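Local coordinates for stage III sporulation protein AB (Bacillus subtilis, PDB 6BS9), which is essential for sporulation and probably serves a secretion system, the chain here being the helical domain that makes up most of the full-length protein, at residues P7-Q12 with D77-K82; S47-A52 with Q70-V75; E23-H28 with S103-I108; T33-I38 with S51-Q56. All blocks are in the same frame, centred on the assembly; numbering follows the deposited sequence.

Interaction 1: residues P7-Q12 with D77-K82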
loop_
_atom_site.group_PDB
_atom_site.type_symbol
_atom_site.label_atom_id
_atom_site.label_comp_id
_atom_site.label_asym_id
_atom_site.label_seq_id
_atom_site.Cartn_x
_atom_site.Cartn_y
_atom_site.Cartn_z
ATOM N N PRO A 7 3.311 13.543 -0.849
ATOM C CA PRO A 7 2.410 13.482 0.299
ATOM C C PRO A 7 1.028 13.010 -0.020
ATOM O O PRO A 7 0.460 12.249 0.767
ATOM C CB PRO A 7 2.329 14.960 0.778
ATOM C CG PRO A 7 3.474 15.628 0.119
ATOM C CD PRO A 7 3.697 14.930 -1.155
ATOM N N ARG A 8 0.485 13.484 -1.155
ATOM C CA ARG A 8 -0.820 13.087 -1.617
ATOM C C ARG A 8 -0.873 11.559 -1.877
ATOM O O ARG A 8 -1.871 10.903 -1.536
ATOM C CB ARG A 8 -1.218 13.915 -2.838
ATOM C CG ARG A 8 -2.620 13.658 -3.419
ATOM C CD ARG A 8 -2.963 14.500 -4.709
ATOM N NE ARG A 8 -4.398 14.821 -4.809
ATOM C CZ ARG A 8 -5.333 14.164 -5.526
ATOM N NH1 ARG A 8 -6.598 14.605 -5.482
ATOM N NH2 ARG A 8 -5.049 13.088 -6.282
ATOM N N GLN A 9 0.179 10.997 -2.439
ATOM C CA GLN A 9 0.157 9.590 -2.758
ATOM C C GLN A 9 0.337 8.742 -1.489
ATOM O O GLN A 9 -0.305 7.692 -1.338
ATOM C CB GLN A 9 1.196 9.253 -3.825
ATOM C CG GLN A 9 0.816 9.750 -5.226
ATOM C CD GLN A 9 1.818 9.361 -6.336
ATOM O OE1 GLN A 9 2.779 8.595 -6.140
ATOM N NE2 GLN A 9 1.597 9.946 -7.501
ATOM N N ILE A 10 1.117 9.252 -0.530
ATOM C CA ILE A 10 1.224 8.571 0.760
ATOM C C ILE A 10 -0.100 8.563 1.468
ATOM O O ILE A 10 -0.530 7.570 1.991
ATOM C CB ILE A 10 2.314 9.230 1.619
ATOM C CG1 ILE A 10 3.659 8.983 0.936
ATOM C CG2 ILE A 10 2.349 8.608 3.001
ATOM C CD1 ILE A 10 4.757 9.851 1.487
ATOM N N ARG A 11 -0.811 9.663 1.389
ATOM C CA ARG A 11 -2.102 9.779 2.046
ATOM C C ARG A 11 -3.079 8.776 1.503
ATOM O O ARG A 11 -3.804 8.115 2.258
ATOM C CB ARG A 11 -2.622 11.213 1.878
ATOM C CG ARG A 11 -3.758 11.597 2.762
ATOM C CD ARG A 11 -4.069 13.075 2.580
ATOM N NE ARG A 11 -4.458 13.404 1.210
ATOM C CZ ARG A 11 -3.860 14.402 0.569
ATOM N NH1 ARG A 11 -4.252 14.663 -0.652
ATOM N NH2 ARG A 11 -2.863 15.145 1.169
ATOM N N GLN A 12 -3.105 8.672 0.181
ATOM C CA GLN A 12 -3.919 7.647 -0.515
ATOM C C GLN A 12 -3.556 6.221 -0.128
ATOM O O GLN A 12 -4.436 5.398 0.033
ATOM C CB GLN A 12 -3.708 7.776 -2.046
ATOM C CG GLN A 12 -4.380 8.987 -2.679
ATOM C CD GLN A 12 -3.981 9.146 -4.138
ATOM O OE1 GLN A 12 -2.871 8.851 -4.561
ATOM N NE2 GLN A 12 -4.909 9.593 -4.916
ATOM N N ASP A 77 7.659 2.655 -10.798
ATOM C CA ASP A 77 8.154 3.825 -11.529
ATOM C C ASP A 77 7.065 4.823 -11.890
ATOM O O ASP A 77 7.360 5.941 -12.222
ATOM C CB ASP A 77 8.901 3.389 -12.805
ATOM C CG ASP A 77 10.253 2.738 -12.495
ATOM O OD1 ASP A 77 10.884 3.010 -11.439
ATOM O OD2 ASP A 77 10.715 1.942 -13.336
ATOM N N THR A 78 5.786 4.435 -11.833
ATOM C CA THR A 78 4.727 5.405 -12.080
ATOM C C THR A 78 4.444 6.322 -10.876
ATOM O O THR A 78 3.734 7.343 -10.986
ATOM C CB THR A 78 3.447 4.686 -12.552
ATOM O OG1 THR A 78 2.997 3.773 -11.553
ATOM C CG2 THR A 78 3.727 3.878 -13.844
ATOM N N LEU A 79 4.930 5.925 -9.712
ATOM C CA LEU A 79 4.594 6.623 -8.487
ATOM C C LEU A 79 5.611 7.714 -8.285
ATOM O O LEU A 79 6.620 7.756 -8.988
ATOM C CB LEU A 79 4.572 5.641 -7.317
ATOM C CG LEU A 79 3.701 4.395 -7.502
ATOM C CD1 LEU A 79 3.708 3.603 -6.216
ATOM C CD2 LEU A 79 2.242 4.705 -7.908
ATOM N N SER A 80 5.315 8.601 -7.344
ATOM C CA SER A 80 6.154 9.771 -7.005
ATOM C C SER A 80 6.679 9.647 -5.562
ATOM O O SER A 80 6.685 10.592 -4.813
ATOM C CB SER A 80 5.359 11.059 -7.202
ATOM O OG SER A 80 4.995 11.171 -8.568
ATOM N N LEU A 81 7.188 8.472 -5.227
ATOM C CA LEU A 81 7.646 8.176 -3.892
ATOM C C LEU A 81 9.173 7.973 -3.834
ATOM O O LEU A 81 9.784 7.673 -4.817
ATOM C CB LEU A 81 6.898 6.920 -3.419
ATOM C CG LEU A 81 5.352 6.989 -3.408
ATOM C CD1 LEU A 81 4.733 5.684 -2.981
ATOM C CD2 LEU A 81 4.847 8.142 -2.535
ATOM N N LYS A 82 9.724 8.051 -2.644
ATOM C CA LYS A 82 11.132 7.762 -2.364
ATOM C C LYS A 82 11.338 6.325 -1.913
ATOM O O LYS A 82 10.385 5.590 -1.636
ATOM C CB LYS A 82 11.678 8.753 -1.330
ATOM C CG LYS A 82 11.507 10.206 -1.783
ATOM C CD LYS A 82 12.039 11.197 -0.789
ATOM C CE LYS A 82 13.387 11.776 -1.162
ATOM N NZ LYS A 82 13.229 12.844 -2.203
HETATM O O HOH W 1 3.513 9.737 -9.996
#
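One water oxygen between Q9 and S80 is gripped by three groups, two from the 77-82 loop and one from helix 2-26. This water oxygen donates to T78 O at 2.6 Å, accepts from Q9 NE2 at 3.2 Å, and shares a further hydrogen bond with S80 OG at 2.5 Å. The other end of the same glutamine amide is occupied directly: S80 N donates to Q9 OE1 over 2.8 Å in a nearly straight bond (165° at the hydrogen). The donor approaches from the side of the C=O bond, at 129°, somewhat tilted from the carbonyl plane. Q9 reaches the loop because its CG lies anti to the carbonyl carbon (chi1 -73°) and the chain then runs extended, carrying the amide straight out from the helix. Beside this polar bridge, CD2 of L81 rests 3.8 Å from I10 CG1 and 4.0 Å from Q9 CB, so that aliphatic carbons meet between loop and helix. L81 also packs on L13 one turn further along helix 2-26, while Q9 lies against P45 and V46. The contact thus joins the connection between helices 64-75 and 83-95 to the first helix of the domain. With a backbone N-H at its oxygen and a water accepting from its nitrogen, the buried amide of Q9 has a partner at each end, which probably settles which way round it is turned.

Interaction 2: residues S47-A52 with Q70-V75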
loop_
_atom_site.group_PDB
_atom_site.type_symbol
_atom_site.label_atom_id
_atom_site.label_comp_id
_atom_site.label_asym_id
_atom_site.label_seq_id
_atom_site.Cartn_x
_atom_site.Cartn_y
_atom_site.Cartn_z
ATOM N N SER A 47 -4.044 3.930 -7.747
ATOM C CA SER A 47 -5.076 2.951 -8.139
ATOM C C SER A 47 -4.559 1.682 -8.810
ATOM O O SER A 47 -4.958 0.573 -8.443
ATOM C CB SER A 47 -6.059 3.595 -9.118
ATOM O OG SER A 47 -7.064 2.700 -9.464
ATOM N N THR A 48 -3.587 1.834 -9.695
ATOM C CA THR A 48 -3.011 0.698 -10.421
ATOM C C THR A 48 -2.244 -0.312 -9.556
ATOM O O THR A 48 -2.245 -1.525 -9.809
ATOM C CB THR A 48 -2.109 1.194 -11.559
ATOM O OG1 THR A 48 -2.906 2.027 -12.405
ATOM C CG2 THR A 48 -1.654 0.003 -12.411
ATOM N N LEU A 49 -1.689 0.149 -8.443
ATOM C CA LEU A 49 -1.116 -0.790 -7.492
ATOM C C LEU A 49 -2.191 -1.796 -7.048
ATOM O O LEU A 49 -1.905 -2.975 -6.927
ATOM C CB LEU A 49 -0.507 -0.041 -6.299
ATOM C CG LEU A 49 0.015 -0.876 -5.111
ATOM C CD1 LEU A 49 1.083 -1.878 -5.475
ATOM C CD2 LEU A 49 0.591 0.068 -4.080
ATOM N N PHE A 50 -3.409 -1.298 -6.782
ATOM C CA PHE A 50 -4.461 -2.092 -6.191
ATOM C C PHE A 50 -5.191 -2.944 -7.208
ATOM O O PHE A 50 -5.550 -4.090 -6.881
ATOM C CB PHE A 50 -5.421 -1.230 -5.318
ATOM C CG PHE A 50 -4.727 -0.708 -4.110
ATOM C CD1 PHE A 50 -4.527 -1.531 -3.015
ATOM C CD2 PHE A 50 -4.026 0.504 -4.196
ATOM C CE1 PHE A 50 -3.744 -1.131 -1.985
ATOM C CE2 PHE A 50 -3.281 0.943 -3.129
ATOM C CZ PHE A 50 -3.129 0.118 -2.018
ATOM N N SER A 51 -5.334 -2.449 -8.422
ATOM C CA SER A 51 -5.888 -3.306 -9.497
ATOM C C SER A 51 -4.900 -4.388 -9.936
ATOM O O SER A 51 -5.306 -5.527 -10.128
ATOM C CB SER A 51 -6.413 -2.482 -10.741
ATOM O OG SER A 51 -5.445 -1.647 -11.241
ATOM N N ALA A 52 -3.624 -4.042 -10.047
ATOM C CA ALA A 52 -2.599 -5.076 -10.284
ATOM C C ALA A 52 -2.544 -6.152 -9.206
ATOM O O ALA A 52 -2.413 -7.318 -9.537
ATOM C CB ALA A 52 -1.256 -4.441 -10.410
ATOM N N GLN A 70 5.177 -8.336 -6.507
ATOM C CA GLN A 70 5.128 -8.250 -7.966
ATOM C C GLN A 70 4.377 -6.990 -8.421
ATOM O O GLN A 70 4.826 -6.289 -9.288
ATOM C CB GLN A 70 4.493 -9.525 -8.536
ATOM C CG GLN A 70 5.204 -10.116 -9.743
ATOM C CD GLN A 70 4.632 -11.471 -10.192
ATOM O OE1 GLN A 70 4.186 -11.620 -11.348
ATOM N NE2 GLN A 70 4.641 -12.475 -9.281
ATOM N N SER A 71 3.248 -6.682 -7.792
ATOM C CA SER A 71 2.487 -5.521 -8.187
ATOM C C SER A 71 3.207 -4.249 -7.866
ATOM O O SER A 71 3.244 -3.300 -8.643
ATOM C CB SER A 71 1.111 -5.524 -7.510
ATOM O OG SER A 71 0.473 -6.778 -7.631
ATOM N N LEU A 72 3.834 -4.257 -6.731
ATOM C CA LEU A 72 4.637 -3.125 -6.345
ATOM C C LEU A 72 5.767 -2.762 -7.349
ATOM O O LEU A 72 5.970 -1.577 -7.679
ATOM C CB LEU A 72 5.181 -3.381 -4.931
ATOM C CG LEU A 72 6.025 -2.297 -4.285
ATOM C CD1 LEU A 72 5.195 -1.025 -4.102
ATOM C CD2 LEU A 72 6.567 -2.830 -2.953
ATOM N N LYS A 73 6.528 -3.759 -7.772
ATOM C CA LYS A 73 7.642 -3.559 -8.735
ATOM C C LYS A 73 7.134 -3.097 -10.076
ATOM O O LYS A 73 7.715 -2.238 -10.743
ATOM C CB LYS A 73 8.473 -4.842 -8.901
ATOM C CG LYS A 73 9.278 -5.225 -7.637
ATOM C CD LYS A 73 10.419 -6.217 -7.892
ATOM C CE LYS A 73 10.212 -7.677 -7.448
ATOM N NZ LYS A 73 11.044 -8.116 -6.281
ATOM N N LYS A 74 6.033 -3.697 -10.474
ATOM C CA LYS A 74 5.416 -3.376 -11.738
ATOM C C LYS A 74 5.009 -1.903 -11.763
ATOM O O LYS A 74 5.171 -1.247 -12.783
ATOM C CB LYS A 74 4.236 -4.350 -11.932
ATOM C CG LYS A 74 3.544 -4.429 -13.280
ATOM C CD LYS A 74 2.172 -5.151 -13.112
ATOM C CE LYS A 74 1.202 -4.927 -14.317
ATOM N NZ LYS A 74 1.773 -5.055 -15.703
ATOM N N VAL A 75 4.461 -1.354 -10.677
ATOM C CA VAL A 75 3.922 0.013 -10.747
ATOM C C VAL A 75 4.897 1.047 -10.256
ATOM O O VAL A 75 4.688 2.247 -10.475
ATOM C CB VAL A 75 2.556 0.184 -10.011
ATOM C CG1 VAL A 75 1.529 -0.861 -10.469
ATOM C CG2 VAL A 75 2.733 0.154 -8.496
#
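Helix segments 47-52 and 70-75 run roughly antiparallel, their axes 8.8 Å apart at the closest and 142° between their directions, with A52 and S71 forming the nearest pair of CA atoms. They belong to consecutive helices, 46-58 and 64-75, and so make a helical hairpin within an all-helical domain. V75 works with both branches. V75 CG1 meets the methyl of T48, CG2, at 3.8 Å, the two side chains sliding past each other in opposite directions, while V75 CG2 sits 3.9 Å from L49 CB. T48 offers that methyl to the partner helix, whereas its OG1 turns away to hydrogen-bond Q44 OE1, just before the helix begins. L49 reaches across with CD1, which comes to rest 3.8 Å from L72 N, touching the backbone of the partner helix as well as its side chains. An alanine in place of V75 would remove both methyls and would probably leave T48 CG2 and L49 CB without their partners, opening a gap in the buried interface. At the nearest pair of CA atoms two small side chains meet: A52 CB and S71 CB are 3.9 Å apart. The hydroxyl of S71 is turned into its own helix to bond A67 O, yet S71 OG still lies against the other backbone, 3.5 Å from A52 C.

Interaction 3: residues E23-H28 with S103-I108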
loop_
_atom_site.group_PDB
_atom_site.type_symbol
_atom_site.label_atom_id
_atom_site.label_comp_id
_atom_site.label_asym_id
_atom_site.label_seq_id
_atom_site.Cartn_x
_atom_site.Cartn_y
_atom_site.Cartn_z
ATOM N N GLU A 23 -10.023 -5.655 6.172
ATOM C CA GLU A 23 -10.587 -6.844 5.468
ATOM C C GLU A 23 -9.795 -8.094 5.762
ATOM O O GLU A 23 -10.351 -9.171 5.918
ATOM C CB GLU A 23 -10.600 -6.640 3.959
ATOM C CG GLU A 23 -11.477 -5.480 3.494
ATOM C CD GLU A 23 -12.985 -5.755 3.602
ATOM O OE1 GLU A 23 -13.797 -4.819 3.512
ATOM O OE2 GLU A 23 -13.406 -6.874 3.882
ATOM N N ILE A 24 -8.488 -7.940 5.865
ATOM C CA ILE A 24 -7.647 -9.048 6.286
ATOM C C ILE A 24 -8.063 -9.497 7.686
ATOM O O ILE A 24 -8.275 -10.664 7.917
ATOM C CB ILE A 24 -6.175 -8.613 6.261
ATOM C CG1 ILE A 24 -5.761 -8.430 4.819
ATOM C CG2 ILE A 24 -5.287 -9.653 6.947
ATOM C CD1 ILE A 24 -4.498 -7.637 4.618
ATOM N N MET A 25 -8.201 -8.548 8.598
ATOM C CA MET A 25 -8.444 -8.845 10.024
ATOM C C MET A 25 -9.838 -9.409 10.302
ATOM O O MET A 25 -9.978 -10.394 11.008
ATOM C CB MET A 25 -7.982 -7.661 10.918
ATOM C CG MET A 25 -6.447 -7.424 10.852
ATOM S SD MET A 25 -5.495 -8.937 11.286
ATOM C CE MET A 25 -4.007 -8.936 10.245
ATOM N N TYR A 26 -10.861 -8.839 9.703
ATOM C CA TYR A 26 -12.217 -9.182 10.115
ATOM C C TYR A 26 -13.201 -9.161 9.005
ATOM O O TYR A 26 -14.357 -9.405 9.243
ATOM C CB TYR A 26 -12.711 -8.350 11.387
ATOM C CG TYR A 26 -12.497 -6.831 11.421
ATOM C CD1 TYR A 26 -13.405 -5.961 10.824
ATOM C CD2 TYR A 26 -11.364 -6.271 12.096
ATOM C CE1 TYR A 26 -13.205 -4.596 10.868
ATOM C CE2 TYR A 26 -11.143 -4.909 12.134
ATOM C CZ TYR A 26 -12.073 -4.071 11.523
ATOM O OH TYR A 26 -11.884 -2.711 11.470
ATOM N N GLY A 27 -12.732 -8.873 7.803
ATOM C CA GLY A 27 -13.479 -8.992 6.602
ATOM C C GLY A 27 -13.915 -10.336 6.147
ATOM O O GLY A 27 -13.304 -11.359 6.392
ATOM N N HIS A 28 -15.033 -10.286 5.488
ATOM C CA HIS A 28 -15.575 -11.428 4.820
ATOM C C HIS A 28 -15.437 -11.247 3.313
ATOM O O HIS A 28 -15.932 -11.992 2.530
ATOM C CB HIS A 28 -16.996 -11.556 5.354
ATOM C CG HIS A 28 -17.030 -11.865 6.824
ATOM N ND1 HIS A 28 -17.078 -10.884 7.800
ATOM C CD2 HIS A 28 -16.922 -13.045 7.482
ATOM C CE1 HIS A 28 -17.025 -11.452 8.996
ATOM N NE2 HIS A 28 -16.931 -12.760 8.830
ATOM N N SER A 103 0.667 -10.717 15.570
ATOM C CA SER A 103 1.899 -10.204 15.024
ATOM C C SER A 103 1.683 -9.593 13.632
ATOM O O SER A 103 2.126 -8.484 13.362
ATOM C CB SER A 103 2.939 -11.322 14.980
ATOM O OG SER A 103 4.197 -10.795 14.717
ATOM N N GLN A 104 0.905 -10.260 12.800
ATOM C CA GLN A 104 0.571 -9.714 11.488
ATOM C C GLN A 104 -0.127 -8.356 11.618
ATOM O O GLN A 104 0.241 -7.357 10.974
ATOM C CB GLN A 104 -0.313 -10.667 10.662
ATOM C CG GLN A 104 -0.789 -10.038 9.350
ATOM C CD GLN A 104 -1.555 -11.003 8.425
ATOM O OE1 GLN A 104 -2.724 -11.351 8.701
ATOM N NE2 GLN A 104 -0.946 -11.364 7.326
ATOM N N GLN A 105 -1.132 -8.340 12.460
ATOM C CA GLN A 105 -1.896 -7.129 12.697
ATOM C C GLN A 105 -1.001 -5.962 13.133
ATOM O O GLN A 105 -1.122 -4.856 12.610
ATOM C CB GLN A 105 -2.966 -7.427 13.757
ATOM C CG GLN A 105 -4.139 -6.498 13.711
ATOM C CD GLN A 105 -4.148 -5.501 14.828
ATOM O OE1 GLN A 105 -4.586 -5.807 15.947
ATOM N NE2 GLN A 105 -3.738 -4.266 14.527
ATOM N N LYS A 106 -0.104 -6.218 14.093
ATOM C CA LYS A 106 0.780 -5.199 14.603
ATOM C C LYS A 106 1.783 -4.776 13.549
ATOM O O LYS A 106 2.107 -3.586 13.478
ATOM C CB LYS A 106 1.447 -5.634 15.942
ATOM C CG LYS A 106 0.433 -5.936 17.025
ATOM C CD LYS A 106 -0.439 -4.698 17.347
ATOM C CE LYS A 106 -1.487 -5.014 18.412
ATOM N NZ LYS A 106 -2.302 -3.806 18.679
ATOM N N HIS A 107 2.226 -5.703 12.699
ATOM C CA HIS A 107 3.149 -5.300 11.617
ATOM C C HIS A 107 2.433 -4.488 10.519
ATOM O O HIS A 107 3.038 -3.578 9.937
ATOM C CB HIS A 107 3.951 -6.495 11.067
ATOM C CG HIS A 107 5.098 -6.900 11.942
ATOM N ND1 HIS A 107 6.364 -6.375 11.789
ATOM C CD2 HIS A 107 5.149 -7.639 13.065
ATOM C CE1 HIS A 107 7.159 -6.805 12.758
ATOM N NE2 HIS A 107 6.446 -7.587 13.541
ATOM N N ILE A 108 1.140 -4.740 10.305
ATOM C CA ILE A 108 0.360 -3.889 9.398
ATOM C C ILE A 108 0.207 -2.519 9.968
ATOM O O ILE A 108 0.424 -1.512 9.261
ATOM C CB ILE A 108 -1.021 -4.439 9.064
ATOM C CG1 ILE A 108 -0.861 -5.756 8.304
ATOM C CG2 ILE A 108 -1.786 -3.414 8.223
ATOM C CD1 ILE A 108 -2.139 -6.516 7.971
#
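M25 sends its CB toward segment 103-108 and from there builds most of the contact atom by atom. M25 CG reaches Q105 CG at 3.8 Å. A bend at chi2 of -56° sets M25 SD 3.7 Å from the same Q105 CG, alongside Q105 CB as well, and chi3 of 145° then swings the terminal methyl in between Q104 and I108. There M25 CE is 3.1 Å from Q104 OE1, a close approach of methyl to carbonyl oxygen. M25 CE also lies 3.5 Å from Q104 CG. The distance from M25 CE to I108 CD1 is 3.8 Å. The pairing is one of antiparallel helices in an all-helical domain: the C-terminal end of helix 2-26 lies beside the N-terminal part of helix 101-128, so that the first and last helices of the chain are joined here. Were M25 cut back to an alanine, Q104, Q105 and I108 would probably lose the thioether that sits between the two helices. I24 adds a second layer, I24 CG2 lying 3.5 Å from Q104 OE1, with the two side chains crossing at about a right angle. Q104 is also held by a hydrogen bond from its NE2 to T95 O, at the end of helix 83-95. Q105, whose CB and CG lie against the sulfur of M25, directs its own NE2 back to E21 OE2 of the first helix in a weak hydrogen bond.

Interaction 4: residues T33-I38 with S51-Q56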
loop_
_atom_site.group_PDB
_atom_site.type_symbol
_atom_site.label_atom_id
_atom_site.label_comp_id
_atom_site.label_asym_id
_atom_site.label_seq_id
_atom_site.Cartn_x
_atom_site.Cartn_y
_atom_site.Cartn_z
ATOM N N THR A 33 -11.219 -9.047 -4.214
ATOM C CA THR A 33 -12.343 -8.159 -4.345
ATOM C C THR A 33 -12.126 -6.850 -3.552
ATOM O O THR A 33 -12.372 -5.777 -4.045
ATOM C CB THR A 33 -13.592 -8.884 -3.884
ATOM O OG1 THR A 33 -13.719 -10.112 -4.643
ATOM C CG2 THR A 33 -14.848 -8.042 -4.063
ATOM N N ALA A 34 -11.635 -6.922 -2.326
ATOM C CA ALA A 34 -11.385 -5.722 -1.534
ATOM C C ALA A 34 -10.411 -4.785 -2.282
ATOM O O ALA A 34 -10.621 -3.579 -2.397
ATOM C CB ALA A 34 -10.808 -6.106 -0.203
ATOM N N SER A 35 -9.356 -5.347 -2.839
ATOM C CA SER A 35 -8.362 -4.544 -3.522
ATOM C C SER A 35 -8.968 -3.923 -4.795
ATOM O O SER A 35 -8.674 -2.752 -5.132
ATOM C CB SER A 35 -7.144 -5.414 -3.879
ATOM O OG SER A 35 -6.063 -4.617 -4.248
ATOM N N GLN A 36 -9.784 -4.681 -5.503
ATOM C CA GLN A 36 -10.398 -4.149 -6.713
ATOM C C GLN A 36 -11.356 -3.003 -6.342
ATOM O O GLN A 36 -11.375 -1.988 -7.031
ATOM C CB GLN A 36 -11.128 -5.243 -7.524
ATOM C CG GLN A 36 -11.607 -4.784 -8.959
ATOM C CD GLN A 36 -10.465 -4.265 -9.931
ATOM O OE1 GLN A 36 -10.572 -3.173 -10.485
ATOM N NE2 GLN A 36 -9.373 -5.047 -10.113
ATOM N N GLN A 37 -12.108 -3.132 -5.244
ATOM C CA GLN A 37 -13.031 -2.070 -4.807
ATOM C C GLN A 37 -12.290 -0.779 -4.468
ATOM O O GLN A 37 -12.724 0.313 -4.812
ATOM C CB GLN A 37 -13.848 -2.476 -3.571
ATOM C CG GLN A 37 -14.858 -3.597 -3.746
ATOM C CD GLN A 37 -15.403 -4.121 -2.388
ATOM O OE1 GLN A 37 -14.865 -3.864 -1.268
ATOM N NE2 GLN A 37 -16.472 -4.851 -2.483
ATOM N N ILE A 38 -11.122 -0.918 -3.883
ATOM C CA ILE A 38 -10.287 0.230 -3.642
ATOM C C ILE A 38 -9.757 0.788 -4.910
ATOM O O ILE A 38 -9.795 2.015 -5.115
ATOM C CB ILE A 38 -9.137 -0.125 -2.664
ATOM C CG1 ILE A 38 -9.750 -0.350 -1.297
ATOM C CG2 ILE A 38 -8.098 0.970 -2.565
ATOM C CD1 ILE A 38 -8.942 -1.309 -0.445
ATOM N N SER A 51 -5.334 -2.449 -8.422
ATOM C CA SER A 51 -5.888 -3.306 -9.497
ATOM C C SER A 51 -4.900 -4.388 -9.936
ATOM O O SER A 51 -5.306 -5.527 -10.128
ATOM C CB SER A 51 -6.413 -2.482 -10.741
ATOM O OG SER A 51 -5.445 -1.647 -11.241
ATOM N N ALA A 52 -3.624 -4.042 -10.047
ATOM C CA ALA A 52 -2.599 -5.076 -10.284
ATOM C C ALA A 52 -2.544 -6.152 -9.206
ATOM O O ALA A 52 -2.413 -7.318 -9.537
ATOM C CB ALA A 52 -1.256 -4.441 -10.410
ATOM N N PHE A 53 -2.664 -5.755 -7.937
ATOM C CA PHE A 53 -2.657 -6.688 -6.826
ATOM C C PHE A 53 -3.860 -7.627 -6.927
ATOM O O PHE A 53 -3.706 -8.844 -6.810
ATOM C CB PHE A 53 -2.714 -5.901 -5.513
ATOM C CG PHE A 53 -2.657 -6.743 -4.258
ATOM C CD1 PHE A 53 -1.785 -7.794 -4.128
ATOM C CD2 PHE A 53 -3.438 -6.438 -3.174
ATOM C CE1 PHE A 53 -1.682 -8.531 -2.930
ATOM C CE2 PHE A 53 -3.339 -7.160 -1.945
ATOM C CZ PHE A 53 -2.464 -8.225 -1.831
ATOM N N SER A 54 -5.018 -7.054 -7.223
ATOM C CA SER A 54 -6.255 -7.826 -7.423
ATOM C C SER A 54 -6.139 -8.839 -8.539
ATOM O O SER A 54 -6.414 -10.000 -8.372
ATOM C CB SER A 54 -7.412 -6.868 -7.732
ATOM O OG SER A 54 -8.592 -7.576 -7.982
ATOM N N ASP A 55 -5.647 -8.411 -9.694
ATOM C CA ASP A 55 -5.377 -9.359 -10.767
ATOM C C ASP A 55 -4.448 -10.504 -10.319
ATOM O O ASP A 55 -4.650 -11.629 -10.671
ATOM C CB ASP A 55 -4.712 -8.635 -11.960
ATOM C CG ASP A 55 -5.632 -7.674 -12.639
ATOM O OD1 ASP A 55 -6.881 -7.772 -12.441
ATOM O OD2 ASP A 55 -5.112 -6.788 -13.374
ATOM N N GLN A 56 -3.370 -10.183 -9.626
ATOM C CA GLN A 56 -2.324 -11.178 -9.345
ATOM C C GLN A 56 -2.890 -12.186 -8.414
ATOM O O GLN A 56 -2.651 -13.344 -8.578
ATOM C CB GLN A 56 -1.057 -10.541 -8.723
ATOM C CG GLN A 56 0.048 -10.069 -9.662
ATOM C CD GLN A 56 0.287 -11.028 -10.793
ATOM O OE1 GLN A 56 -0.164 -10.795 -11.910
ATOM N NE2 GLN A 56 0.975 -12.116 -10.511
#
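A tight helical hairpin, formed by helices 31-41 and 46-58, brings S35 and Q36 against S51, F53 and S54. The axes pass within 7.9 Å at 155° between their directions, a closeness that small serines permit: S35 CB and S54 CB are only 4.1 Å apart. S35 OG, anti to its own backbone N (chi1 -166°), lies at the edge of the F53 ring and near its plane, 3.4 Å from F53 CD2; its polar need is met by a hydrogen bond with F50 O. S54 OG mirrors this by bonding H32 O of helix 31-41, so each helix sends a serine hydroxyl to a main-chain carbonyl of the other. Q36 bends at chi2, 58°, which brings its amide across the interface, where Q36 NE2 makes a weak hydrogen bond to S54 OG at 3.4 Å. The same nitrogen, Q36 NE2, lies 4.0 Å from S51 CB. Around this pair, helix 64-75 lies behind the second arm, with S71 against F53 and with the W68 ring edge-to-face with F53. Helix 2-26 lies along helix 31-41, where I38 packs on A16, S19 and L20 and A34 touches E23.

In the fold
Along the chain, interactions 4 and 2 are nested inside the loop closed by interaction 1, whereas interactions 1 and 3 alternate. Interactions 2 and 4 share helix 46-58, with S51 and A52 common to both; their centres are 9 Å apart, and three successive helices, 31-41, 46-58 and 64-75, are thereby joined in an antiparallel series. Interactions 1 and 3 both use helix 2-26 but lie on opposite sides of the chain's centre, about 23 Å apart between centres. That long helix therefore receives the loop before helix 83-95 at one end and helix 101-128 at the other, tying hairpins local in sequence to parts of the chain far apart in sequence, within one helical domain.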